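Local coordinates for PUA domain-containing protein (Archaeoglobus fulgidus DSM 4304, PDB 2Q07) that probably binds RNA, as a C-terminal fragment with a PUA domain from an archaeosine synthase-like protein linked to tRNA modification, at residues 232-237 / 249-254; 238-243 / 291-296; 257-262 / 272-277. All coordinates share one frame; numbering follows the deposited sequence.

Contact 1: residues 232-237 / 249-254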
loop_
_atom_site.group_PDB
_atom_site.type_symbol
_atom_site.label_atom_id
_atom_site.label_comp_id
_atom_site.label_asym_id
_atom_site.label_seq_id
_atom_site.Cartn_x
_atom_site.Cartn_y
_atom_site.Cartn_z
ATOM N N THR A 232 -11.671 -16.260 -4.911
ATOM C CA THR A 232 -12.915 -16.588 -5.584
ATOM C C THR A 232 -13.890 -17.322 -4.676
ATOM O O THR A 232 -13.495 -18.015 -3.735
ATOM C CB THR A 232 -12.647 -17.458 -6.824
ATOM O OG1 THR A 232 -11.765 -18.532 -6.470
ATOM C CG2 THR A 232 -12.003 -16.630 -7.931
ATOM N N VAL A 233 -15.173 -17.154 -4.967
ATOM C CA VAL A 233 -16.221 -17.800 -4.204
ATOM C C VAL A 233 -17.297 -18.265 -5.184
ATOM O O VAL A 233 -17.794 -17.487 -6.009
ATOM C CB VAL A 233 -16.832 -16.836 -3.148
ATOM C CG1 VAL A 233 -15.730 -16.001 -2.496
ATOM C CG2 VAL A 233 -17.863 -15.943 -3.776
ATOM N N GLU A 234 -17.625 -19.550 -5.117
ATOM C CA GLU A 234 -18.647 -20.114 -5.988
ATOM C C GLU A 234 -19.980 -19.956 -5.285
ATOM O O GLU A 234 -20.094 -20.253 -4.102
ATOM C CB GLU A 234 -18.372 -21.591 -6.246
ATOM C CG GLU A 234 -19.340 -22.230 -7.223
ATOM C CD GLU A 234 -19.093 -23.715 -7.388
ATOM O OE1 GLU A 234 -17.911 -24.110 -7.520
ATOM O OE2 GLU A 234 -20.076 -24.485 -7.389
ATOM N N ILE A 235 -20.988 -19.496 -6.019
ATOM C CA ILE A 235 -22.307 -19.277 -5.451
ATOM C C ILE A 235 -23.427 -20.033 -6.185
ATOM O O ILE A 235 -23.227 -20.599 -7.265
ATOM C CB ILE A 235 -22.647 -17.766 -5.447
ATOM C CG1 ILE A 235 -22.777 -17.262 -6.887
ATOM C CG2 ILE A 235 -21.548 -16.979 -4.726
ATOM C CD1 ILE A 235 -23.309 -15.851 -6.993
ATOM N N GLY A 236 -24.613 -20.025 -5.588
ATOM C CA GLY A 236 -25.739 -20.708 -6.193
ATOM C C GLY A 236 -26.210 -19.997 -7.445
ATOM O O GLY A 236 -25.770 -18.885 -7.740
ATOM N N ASP A 237 -27.110 -20.645 -8.177
ATOM C CA ASP A 237 -27.671 -20.093 -9.402
ATOM C C ASP A 237 -28.889 -19.209 -9.145
ATOM O O ASP A 237 -30.004 -19.547 -9.547
ATOM C CB ASP A 237 -28.072 -21.221 -10.354
ATOM C CG ASP A 237 -26.962 -21.604 -11.307
ATOM O OD1 ASP A 237 -25.895 -22.048 -10.838
ATOM O OD2 ASP A 237 -27.162 -21.459 -12.533
ATOM N N VAL A 249 -23.519 -19.521 -0.738
ATOM C CA VAL A 249 -22.136 -19.805 -1.109
ATOM C C VAL A 249 -21.853 -21.303 -1.161
ATOM O O VAL A 249 -21.974 -21.994 -0.154
ATOM C CB VAL A 249 -21.162 -19.174 -0.098
ATOM C CG1 VAL A 249 -19.728 -19.496 -0.479
ATOM C CG2 VAL A 249 -21.394 -17.672 -0.021
ATOM N N LEU A 250 -21.471 -21.802 -2.332
ATOM C CA LEU A 250 -21.161 -23.220 -2.480
ATOM C C LEU A 250 -19.778 -23.499 -1.891
ATOM O O LEU A 250 -19.645 -24.238 -0.910
ATOM C CB LEU A 250 -21.198 -23.614 -3.959
ATOM C CG LEU A 250 -22.578 -23.517 -4.620
ATOM C CD1 LEU A 250 -22.448 -23.538 -6.136
ATOM C CD2 LEU A 250 -23.448 -24.665 -4.132
ATOM N N ARG A 251 -18.753 -22.902 -2.494
ATOM C CA ARG A 251 -17.379 -23.065 -2.033
ATOM C C ARG A 251 -16.726 -21.690 -1.985
ATOM O O ARG A 251 -17.183 -20.764 -2.651
ATOM C CB ARG A 251 -16.593 -23.962 -2.991
ATOM C CG ARG A 251 -17.236 -25.307 -3.260
ATOM C CD ARG A 251 -16.356 -26.157 -4.162
ATOM N NE ARG A 251 -17.023 -27.395 -4.551
ATOM C CZ ARG A 251 -16.469 -28.341 -5.305
ATOM N NH1 ARG A 251 -15.230 -28.195 -5.757
ATOM N NH2 ARG A 251 -17.162 -29.430 -5.614
ATOM N N ALA A 252 -15.652 -21.561 -1.209
ATOM C CA ALA A 252 -14.948 -20.287 -1.083
ATOM C C ALA A 252 -13.467 -20.477 -0.772
ATOM O O ALA A 252 -13.081 -21.443 -0.117
ATOM C CB ALA A 252 -15.599 -19.444 0.009
ATOM N N ASP A 253 -12.639 -19.546 -1.242
ATOM C CA ASP A 253 -11.200 -19.607 -1.003
ATOM C C ASP A 253 -10.981 -19.470 0.502
ATOM O O ASP A 253 -11.392 -18.478 1.101
ATOM C CB ASP A 253 -10.491 -18.462 -1.736
ATOM C CG ASP A 253 -8.973 -18.604 -1.729
ATOM O OD1 ASP A 253 -8.429 -19.293 -0.839
ATOM O OD2 ASP A 253 -8.324 -18.009 -2.614
ATOM N N GLU A 254 -10.333 -20.463 1.105
ATOM C CA GLU A 254 -10.078 -20.451 2.544
ATOM C C GLU A 254 -9.198 -19.288 2.981
ATOM O O GLU A 254 -9.230 -18.882 4.145
ATOM C CB GLU A 254 -9.443 -21.775 2.987
ATOM C CG GLU A 254 -10.346 -22.992 2.811
ATOM C CD GLU A 254 -10.187 -23.669 1.456
ATOM O OE1 GLU A 254 -10.072 -22.956 0.432
ATOM O OE2 GLU A 254 -10.190 -24.921 1.412
#
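A classic beta bulge joins V249-E254, on an outermost strand of the PUA-domain sheet, to T232-D237: L250 and R251 together face the single residue E234. The two segments run antiparallel. At the bulge, E234 O accepts from L250 N at 2.7 Å, while the second bond to the same oxygen, from R251 N, is weak at 3.4 Å. In the return direction E234 N gives its hydrogen to R251 O at 2.8 Å. Beyond the bulge D253 N donates to T232 O at 3.0 Å.

E234 holds its CG anti to the backbone N (chi1 -176°) and runs extended from there, which lays its CG methylene across the L250 side chain, E234 CG to L250 CB being 4.0 Å. Its carboxylate is only loosely related to R251: OE1 of E234 stands 4.5 Å from R251 NE, well off the guanidinium plane, an attraction of charges without a directed N-H. On the other face V233 CG1 lies 4.3 Å from A252 CB, and M282 of helix 279-282 covers V233, V249 and A252. The carboxylate of D253 turns instead to the backbone N-H groups of K255 and Y231. The result is a bulged antiparallel pair at the edge of a PUA beta-sheet, with an apolar inner face and a charged outer one.

Contact 2: residues 238-243 / 291-296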
loop_
_atom_site.group_PDB
_atom_site.type_symbol
_atom_site.label_atom_id
_atom_site.label_comp_id
_atom_site.label_asym_id
_atom_site.label_seq_id
_atom_site.Cartn_x
_atom_site.Cartn_y
_atom_site.Cartn_z
ATOM N N PHE A 238 -28.672 -18.080 -8.480
ATOM C CA PHE A 238 -29.745 -17.139 -8.191
ATOM C C PHE A 238 -29.373 -15.750 -8.717
ATOM O O PHE A 238 -28.196 -15.466 -8.955
ATOM C CB PHE A 238 -30.002 -17.093 -6.682
ATOM C CG PHE A 238 -28.753 -16.934 -5.858
ATOM C CD1 PHE A 238 -28.196 -15.679 -5.645
ATOM C CD2 PHE A 238 -28.117 -18.050 -5.320
ATOM C CE1 PHE A 238 -27.022 -15.536 -4.905
ATOM C CE2 PHE A 238 -26.946 -17.921 -4.583
ATOM C CZ PHE A 238 -26.396 -16.664 -4.373
ATOM N N GLU A 239 -30.377 -14.898 -8.906
ATOM C CA GLU A 239 -30.157 -13.540 -9.397
ATOM C C GLU A 239 -29.477 -12.743 -8.287
ATOM O O GLU A 239 -30.063 -12.542 -7.226
ATOM C CB GLU A 239 -31.493 -12.871 -9.744
ATOM C CG GLU A 239 -32.432 -13.696 -10.625
ATOM C CD GLU A 239 -31.968 -13.805 -12.068
ATOM O OE1 GLU A 239 -31.799 -12.752 -12.725
ATOM O OE2 GLU A 239 -31.782 -14.947 -12.547
ATOM N N VAL A 240 -28.251 -12.285 -8.518
ATOM C CA VAL A 240 -27.545 -11.526 -7.488
ATOM C C VAL A 240 -28.046 -10.085 -7.410
ATOM O O VAL A 240 -28.170 -9.409 -8.426
ATOM C CB VAL A 240 -26.015 -11.524 -7.732
ATOM C CG1 VAL A 240 -25.321 -10.669 -6.682
ATOM C CG2 VAL A 240 -25.480 -12.957 -7.688
ATOM N N LYS A 241 -28.326 -9.634 -6.192
ATOM C CA LYS A 241 -28.820 -8.287 -5.944
ATOM C C LYS A 241 -28.368 -7.725 -4.591
ATOM O O LYS A 241 -28.977 -8.000 -3.557
ATOM C CB LYS A 241 -30.351 -8.265 -6.007
ATOM C CG LYS A 241 -30.917 -8.596 -7.377
ATOM C CD LYS A 241 -32.380 -8.210 -7.507
ATOM C CE LYS A 241 -32.876 -8.505 -8.919
ATOM N NZ LYS A 241 -34.259 -8.011 -9.176
ATOM N N GLY A 242 -27.298 -6.940 -4.606
ATOM C CA GLY A 242 -26.810 -6.337 -3.380
ATOM C C GLY A 242 -26.123 -7.241 -2.373
ATOM O O GLY A 242 -24.969 -7.002 -2.020
ATOM N N THR A 243 -26.816 -8.279 -1.912
ATOM C CA THR A 243 -26.254 -9.181 -0.907
ATOM C C THR A 243 -26.249 -10.661 -1.277
ATOM O O THR A 243 -27.120 -11.138 -1.995
ATOM C CB THR A 243 -27.022 -9.056 0.438
ATOM O OG1 THR A 243 -27.014 -7.691 0.879
ATOM C CG2 THR A 243 -26.373 -9.927 1.506
ATOM N N ILE A 291 -21.233 -11.697 1.460
ATOM C CA ILE A 291 -20.595 -10.719 0.588
ATOM C C ILE A 291 -21.473 -9.524 0.228
ATOM O O ILE A 291 -22.649 -9.676 -0.082
ATOM C CB ILE A 291 -20.184 -11.355 -0.756
ATOM C CG1 ILE A 291 -19.327 -12.597 -0.526
ATOM C CG2 ILE A 291 -19.452 -10.326 -1.607
ATOM C CD1 ILE A 291 -18.964 -13.329 -1.808
ATOM N N ASN A 292 -20.887 -8.334 0.267
ATOM C CA ASN A 292 -21.597 -7.128 -0.128
ATOM C C ASN A 292 -21.196 -6.944 -1.596
ATOM O O ASN A 292 -20.039 -6.661 -1.905
ATOM C CB ASN A 292 -21.146 -5.942 0.726
ATOM C CG ASN A 292 -21.568 -6.082 2.190
ATOM O OD1 ASN A 292 -22.752 -6.002 2.515
ATOM N ND2 ASN A 292 -20.599 -6.300 3.073
ATOM N N VAL A 293 -22.152 -7.141 -2.494
ATOM C CA VAL A 293 -21.903 -7.046 -3.933
ATOM C C VAL A 293 -21.668 -5.632 -4.455
ATOM O O VAL A 293 -22.438 -4.717 -4.173
ATOM C CB VAL A 293 -23.080 -7.673 -4.729
ATOM C CG1 VAL A 293 -22.800 -7.622 -6.225
ATOM C CG2 VAL A 293 -23.301 -9.088 -4.270
ATOM N N LYS A 294 -20.589 -5.462 -5.214
ATOM C CA LYS A 294 -20.280 -4.166 -5.802
ATOM C C LYS A 294 -20.750 -4.147 -7.254
ATOM O O LYS A 294 -21.299 -3.154 -7.726
ATOM C CB LYS A 294 -18.774 -3.870 -5.745
ATOM C CG LYS A 294 -18.271 -3.421 -4.374
ATOM C CD LYS A 294 -16.946 -2.656 -4.476
ATOM C CE LYS A 294 -16.644 -1.894 -3.178
ATOM N NZ LYS A 294 -15.483 -0.951 -3.285
ATOM N N ARG A 295 -20.551 -5.251 -7.962
ATOM C CA ARG A 295 -20.956 -5.308 -9.358
ATOM C C ARG A 295 -20.865 -6.730 -9.906
ATOM O O ARG A 295 -20.284 -7.619 -9.279
ATOM C CB ARG A 295 -20.073 -4.364 -10.191
ATOM C CG ARG A 295 -18.627 -4.839 -10.358
ATOM C CD ARG A 295 -17.693 -3.760 -10.922
ATOM N NE ARG A 295 -17.161 -2.884 -9.879
ATOM C CZ ARG A 295 -17.804 -1.840 -9.368
ATOM N NH1 ARG A 295 -19.021 -1.519 -9.809
ATOM N NH2 ARG A 295 -17.240 -1.127 -8.398
ATOM N N LYS A 296 -21.450 -6.937 -11.078
ATOM C CA LYS A 296 -21.424 -8.242 -11.712
ATOM C C LYS A 296 -21.366 -8.122 -13.226
ATOM O O LYS A 296 -21.746 -7.098 -13.802
ATOM C CB LYS A 296 -22.643 -9.064 -11.284
ATOM C CG LYS A 296 -23.965 -8.341 -11.436
ATOM C CD LYS A 296 -25.114 -9.245 -11.019
ATOM C CE LYS A 296 -26.473 -8.598 -11.280
ATOM N NZ LYS A 296 -27.567 -9.598 -11.094
HETATM O O HOH W 1 -27.685 -12.461 -11.464
HETATM O O HOH W 2 -23.991 -3.888 -2.078
#
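V240 meets strand 289-297 twice, through its side chain at V293 and through its carbonyl at K296, and the two touches illustrate how a loop can be fastened to a strand with little regular pairing. V240 CG1, anti to its own backbone N (chi1 177°), reaches V293 CG2 at 3.5 Å, the two branched side chains meeting at a slant. On V293 it is thus CG2 that does the touching, and this methyl also packs against G242 O at 3.5 Å.

K296 reaches the loop with its full length. Its CG sits between the backbone N and the carbonyl carbon (chi1 51°), and the chain is fully extended beyond it, carrying CD alongside V240 CB at 4.1 Å. NZ of K296 then meets V240 O at 2.7 Å, in the carbonyl plane and on a lone pair. A water accepts from both K296 NZ, at 2.9 Å, and V240 N, and so links the N-H of V240 to the ammonium, which already meets that residue's carbonyl directly. I235 and I269 also touch V240, which is buried.

Where the loop turns into strand 243-245, G242 presents its O to V293 N at 2.9 Å. A second water donates to G242 O, a long bond, and to V293 O. T243 and N292 follow as an antiparallel non-hydrogen-bonded pair, where an irregular loop passes into the edge strand of the PUA-domain sheet.

Contact 3: residues 257-262 / 272-277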
loop_
_atom_site.group_PDB
_atom_site.type_symbol
_atom_site.label_atom_id
_atom_site.label_comp_id
_atom_site.label_asym_id
_atom_site.label_seq_id
_atom_site.Cartn_x
_atom_site.Cartn_y
_atom_site.Cartn_z
ATOM N N ARG A 257 -10.366 -13.343 3.747
ATOM C CA ARG A 257 -10.592 -12.736 5.049
ATOM C C ARG A 257 -11.672 -11.674 4.900
ATOM O O ARG A 257 -11.864 -11.127 3.816
ATOM C CB ARG A 257 -9.306 -12.101 5.581
ATOM C CG ARG A 257 -8.213 -13.107 5.870
ATOM C CD ARG A 257 -7.187 -12.534 6.815
ATOM N NE ARG A 257 -6.254 -13.557 7.277
ATOM C CZ ARG A 257 -5.617 -13.509 8.442
ATOM N NH1 ARG A 257 -5.815 -12.486 9.264
ATOM N NH2 ARG A 257 -4.785 -14.486 8.785
ATOM N N PRO A 258 -12.387 -11.364 5.994
ATOM C CA PRO A 258 -13.458 -10.368 5.990
ATOM C C PRO A 258 -13.406 -9.268 4.924
ATOM O O PRO A 258 -13.806 -9.501 3.787
ATOM C CB PRO A 258 -13.417 -9.836 7.414
ATOM C CG PRO A 258 -13.188 -11.090 8.183
ATOM C CD PRO A 258 -12.114 -11.816 7.372
ATOM N N ASN A 259 -12.904 -8.088 5.272
ATOM C CA ASN A 259 -12.879 -6.964 4.330
ATOM C C ASN A 259 -12.122 -7.161 3.010
ATOM O O ASN A 259 -11.726 -6.184 2.378
ATOM C CB ASN A 259 -12.344 -5.705 5.028
ATOM C CG ASN A 259 -13.020 -4.427 4.538
ATOM O OD1 ASN A 259 -12.621 -3.318 4.903
ATOM N ND2 ASN A 259 -14.055 -4.578 3.716
ATOM N N ASP A 260 -11.928 -8.403 2.581
ATOM C CA ASP A 260 -11.227 -8.649 1.322
ATOM C C ASP A 260 -12.132 -8.502 0.104
ATOM O O ASP A 260 -13.334 -8.760 0.177
ATOM C CB ASP A 260 -10.618 -10.059 1.297
ATOM C CG ASP A 260 -9.277 -10.129 1.995
ATOM O OD1 ASP A 260 -8.705 -9.055 2.289
ATOM O OD2 ASP A 260 -8.790 -11.256 2.238
ATOM N N VAL A 261 -11.547 -8.068 -1.008
ATOM C CA VAL A 261 -12.293 -7.950 -2.251
ATOM C C VAL A 261 -12.246 -9.364 -2.822
ATOM O O VAL A 261 -11.167 -9.959 -2.952
ATOM C CB VAL A 261 -11.626 -6.971 -3.253
ATOM C CG1 VAL A 261 -12.314 -7.059 -4.612
ATOM C CG2 VAL A 261 -11.718 -5.551 -2.735
ATOM N N VAL A 262 -13.413 -9.909 -3.138
ATOM C CA VAL A 262 -13.486 -11.255 -3.676
ATOM C C VAL A 262 -14.230 -11.258 -5.002
ATOM O O VAL A 262 -14.950 -10.319 -5.329
ATOM C CB VAL A 262 -14.204 -12.219 -2.692
ATOM C CG1 VAL A 262 -13.473 -12.236 -1.351
ATOM C CG2 VAL A 262 -15.655 -11.806 -2.509
ATOM N N VAL A 272 -17.766 -8.753 -8.489
ATOM C CA VAL A 272 -16.840 -8.226 -7.498
ATOM C C VAL A 272 -17.632 -7.822 -6.260
ATOM O O VAL A 272 -18.742 -7.311 -6.376
ATOM C CB VAL A 272 -16.111 -6.975 -8.051
ATOM C CG1 VAL A 272 -15.228 -6.366 -6.976
ATOM C CG2 VAL A 272 -15.282 -7.351 -9.272
ATOM N N GLY A 273 -17.059 -8.064 -5.085
ATOM C CA GLY A 273 -17.719 -7.696 -3.846
ATOM C C GLY A 273 -16.757 -7.623 -2.672
ATOM O O GLY A 273 -15.561 -7.889 -2.809
ATOM N N LEU A 274 -17.278 -7.242 -1.512
ATOM C CA LEU A 274 -16.484 -7.155 -0.291
ATOM C C LEU A 274 -16.906 -8.271 0.651
ATOM O O LEU A 274 -18.049 -8.303 1.113
ATOM C CB LEU A 274 -16.700 -5.816 0.415
ATOM C CG LEU A 274 -15.717 -4.675 0.170
ATOM C CD1 LEU A 274 -16.093 -3.523 1.085
ATOM C CD2 LEU A 274 -14.282 -5.120 0.454
ATOM N N ALA A 275 -15.990 -9.187 0.931
ATOM C CA ALA A 275 -16.287 -10.293 1.830
ATOM C C ALA A 275 -16.662 -9.755 3.209
ATOM O O ALA A 275 -16.085 -8.780 3.679
ATOM C CB ALA A 275 -15.081 -11.213 1.930
ATOM N N ALA A 276 -17.640 -10.382 3.851
ATOM C CA ALA A 276 -18.066 -9.953 5.178
ATOM C C ALA A 276 -17.536 -10.933 6.214
ATOM O O ALA A 276 -17.398 -10.594 7.386
ATOM C CB ALA A 276 -19.598 -9.873 5.251
HETATM N N MSE A 277 -17.245 -12.151 5.771
HETATM C CA MSE A 277 -16.712 -13.184 6.652
HETATM C C MSE A 277 -15.549 -13.921 5.985
HETATM O O MSE A 277 -15.316 -13.783 4.781
HETATM C CB MSE A 277 -17.818 -14.174 7.053
HETATM C CG MSE A 277 -18.655 -14.709 5.897
HETATM SE SE MSE A 277 -20.033 -15.957 6.473
HETATM C CE MSE A 277 -21.332 -14.694 7.142
#
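The tightly packed end of this hairpin is where V261 and V262 pair with V272-A275. V262 and G273 form an antiparallel hydrogen-bonded pair, with V262 N to G273 O at 3.0 Å and G273 N to V262 O at 3.1 Å. A275 N adds a bond to D260 O at 2.8 Å. Apolar side chains pack on both faces. V261 CG1, anti to the backbone N (chi1 171°), packs on V272 CG1 at 3.8 Å, and its other methyl, CG2, lies 4.1 Å from L274 CD2; M214 and I217 of strand 214-217 also touch this face. Turned to the other face, V262 CG1 meets A275 CB at 3.8 Å, beside I256 and with I291 close by.

The loose end, R257-N259, is exposed and makes no directed bond to the partner strand. N259 lays its amide across the end of L274, with N259 ND2 3.3 Å from L274 CD2, a polar group over a methyl. The turn is braced from within: D260 OD2 accepts from R257 N, met from above the carboxylate plane. Ordered pairing thus gives way to a solvent-facing turn at the open end of a PUA-domain beta hairpin.

How the contacts relate
Within the PUA-domain part, strand 232-235 comes first, and contact 1 closes the short loop that returns at 249-254. Contact 2 crosses it along the chain: 238-243 lies inside that loop, but its partner 291-296 comes only near the C terminus. Contact 3, the 257-262/272-277 hairpin, follows contact 1 in series and is nested within the long loop closed by contact 2. In the mixed sheet, contact 1 joins one outermost strand to its neighbour, contact 2 brings the loop leading into the other against strand 289-297, and contact 3 joins two strands between them. I291 ties all three together, its CD1 packing 3.5 Å from V233 CG2 and 3.7 Å from V262 CG2.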